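Local coordinates for protein phosphodiesterase (Pseudomonas aeruginosa, PDB 4G75) that is a colicin M-like bacteriocin, a magnesium-binding hydrolase that probably kills related bacteria by cleaving the lipid-linked precursor of peptidoglycan, at residues P197-T200 and A201-S204. Sequence-based numbering, arbitrary orientation.
Sequences PYAT and AKDS. With EDO (1,2-ethanediol), chain G.
Tyr198 and Asp203 clasp a pair of overlapping reverse turns that carry the chain from strand 188-199 of the colicin M domain toward helix 205-208. The turns are defined by two i+3 to i bonds, each with an N-H...O angle of 156°. Lys202 N reaches Ala199 O at 3.1 Å, and Asp203 N reaches Thr200 O. Ser204 N also donates to Thr200 O, lying in its carbonyl plane, whereas Asp203 N sits above that plane. The compact side holds Thr200, buried near the magnesium site, its OG1 hydrogen-bonded to Gly212 O, and Ser204, whose OG N-caps the helix at Ala207 N and also pairs with Leu166 O. On the looser side, solvent-exposed Lys202 bends at chi2 (103°) and makes one light side-chain contact, CD 3.6 Å from Ala199 CB. A 1,2-ethanediol, probably from the crystallisation liquor, accepts from Ala199 N through O1 and sets C2 3.3 Å above the centre of the Tyr198 ring. That ring swings away from its own amide N (chi1 -163°), carrying the hydroxyl to the carboxylate, where the backbone N of Lys169 also binds OD2. A water bridges Tyr198 OH and Asp203 OD1, while Tyr198 OH donates directly to Asp203 OD2 at 2.6 Å, on the syn side but tilted somewhat out of the carboxylate plane.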
ATOM      1  N   PRO A 197      18.776  -8.601  -0.944  1.00 13.71           N
ATOM      2  CA  PRO A 197      17.883  -7.456  -1.114  1.00  9.52           C
ATOM      3  C   PRO A 197      17.095  -7.623  -2.409  1.00 10.67           C
ATOM      4  O   PRO A 197      17.605  -8.177  -3.391  1.00 12.59           O
ATOM      5  CB  PRO A 197      18.841  -6.265  -1.222  1.00 14.56           C
ATOM      6  CG  PRO A 197      20.158  -6.763  -0.684  1.00 27.39           C
ATOM      7  CD  PRO A 197      20.194  -8.219  -1.009  1.00 20.51           C
ATOM      8  N   TYR A 198      15.856  -7.148  -2.410  1.00  7.87           N
ATOM      9  CA  TYR A 198      14.991  -7.336  -3.553  1.00  8.73           C
ATOM     10  C   TYR A 198      14.158  -6.095  -3.767  1.00 16.37           C
ATOM     11  O   TYR A 198      13.460  -5.643  -2.856  1.00 11.21           O
ATOM     12  CB  TYR A 198      14.088  -8.553  -3.347  1.00  9.06           C
ATOM     13  CG  TYR A 198      13.456  -9.055  -4.623  1.00 11.11           C
ATOM     14  CD1 TYR A 198      14.112  -9.979  -5.429  1.00 14.64           C
ATOM     15  CD2 TYR A 198      12.208  -8.605  -5.023  1.00  7.23           C
ATOM     16  CE1 TYR A 198      13.535 -10.445  -6.607  1.00 13.29           C
ATOM     17  CE2 TYR A 198      11.626  -9.053  -6.200  1.00  7.35           C
ATOM     18  CZ  TYR A 198      12.296  -9.969  -6.988  1.00 12.49           C
ATOM     19  OH  TYR A 198      11.713 -10.421  -8.150  1.00 13.59           O
ATOM     20  N   ALA A 199      14.248  -5.540  -4.968  1.00  8.93           N
ATOM     21  CA  ALA A 199      13.490  -4.340  -5.314  1.00 13.32           C
ATOM     22  C   ALA A 199      12.113  -4.771  -5.767  1.00 13.93           C
ATOM     23  O   ALA A 199      11.945  -5.224  -6.899  1.00 12.27           O
ATOM     24  CB  ALA A 199      14.198  -3.572  -6.422  1.00 17.43           C
ATOM     25  N   THR A 200      11.125  -4.652  -4.888  1.00 11.13           N
ATOM     26  CA  THR A 200       9.797  -5.164  -5.219  1.00  8.55           C
ATOM     27  C   THR A 200       9.155  -4.410  -6.389  1.00  7.31           C
ATOM     28  O   THR A 200       8.309  -4.959  -7.089  1.00 13.71           O
ATOM     29  CB  THR A 200       8.854  -5.183  -3.997  1.00 13.73           C
ATOM     30  OG1 THR A 200       8.597  -3.845  -3.556  1.00  7.09           O
ATOM     31  CG2 THR A 200       9.476  -5.980  -2.856  1.00  7.80           C
ATOM     32  N   ALA A 201       9.568  -3.166  -6.607  1.00  7.86           N
ATOM     33  CA  ALA A 201       9.005  -2.364  -7.703  1.00  8.06           C
ATOM     34  C   ALA A 201       9.282  -2.975  -9.073  1.00 18.25           C
ATOM     35  O   ALA A 201       8.582  -2.674 -10.043  1.00 18.98           O
ATOM     36  CB  ALA A 201       9.513  -0.927  -7.643  1.00 10.57           C
ATOM     37  N   LYS A 202      10.296  -3.831  -9.163  1.00 16.46           N
ATOM     38  CA  LYS A 202      10.560  -4.526 -10.421  1.00 23.37           C
ATOM     39  C   LYS A 202       9.356  -5.368 -10.837  1.00 17.75           C
ATOM     40  O   LYS A 202       9.112  -5.578 -12.026  1.00 18.01           O
ATOM     41  CB  LYS A 202      11.797  -5.424 -10.314  1.00 24.09           C
ATOM     42  CG  LYS A 202      13.057  -4.854 -10.956  1.00 58.69           C
ATOM     43  CD  LYS A 202      14.030  -4.293  -9.929  1.00 51.22           C
ATOM     44  CE  LYS A 202      15.379  -3.984 -10.568  1.00 46.14           C
ATOM     45  NZ  LYS A 202      16.484  -3.911  -9.568  1.00 57.57           N
ATOM     46  N   ASP A 203       8.600  -5.836  -9.846  1.00 14.07           N
ATOM     47  CA  ASP A 203       7.531  -6.798 -10.076  1.00  9.22           C
ATOM     48  C   ASP A 203       6.141  -6.236  -9.842  1.00  9.58           C
ATOM     49  O   ASP A 203       5.179  -6.679 -10.456  1.00 12.81           O
ATOM     50  CB  ASP A 203       7.696  -8.007  -9.147  1.00 11.11           C
ATOM     51  CG  ASP A 203       8.912  -8.840  -9.475  1.00 27.99           C
ATOM     52  OD1 ASP A 203       9.453  -8.685 -10.583  1.00 15.58           O
ATOM     53  OD2 ASP A 203       9.320  -9.655  -8.619  1.00 14.35           O
ATOM     54  N   SER A 204       6.040  -5.284  -8.923  1.00  9.19           N
ATOM     55  CA  SER A 204       4.744  -4.897  -8.374  1.00 13.58           C
ATOM     56  C   SER A 204       4.740  -3.422  -8.000  1.00 12.01           C
ATOM     57  O   SER A 204       5.482  -3.020  -7.112  1.00 11.79           O
ATOM     58  CB  SER A 204       4.465  -5.744  -7.125  1.00  8.94           C
ATOM     59  OG  SER A 204       3.345  -5.259  -6.396  1.00 12.66           O
TER
HETATM   60  C1  EDO G 306      15.972  -6.473  -7.624  1.00 35.94           C
HETATM   61  O1  EDO G 306      16.428  -6.159  -6.305  1.00 43.57           O
HETATM   62  C2  EDO G 306      14.693  -7.292  -7.538  1.00 18.53           C
HETATM   63  O2  EDO G 306      14.553  -8.057  -8.742  1.00 31.52           O
HETATM   64  O   HOH W   1      11.124 -10.701 -11.326  1.00 25.60           O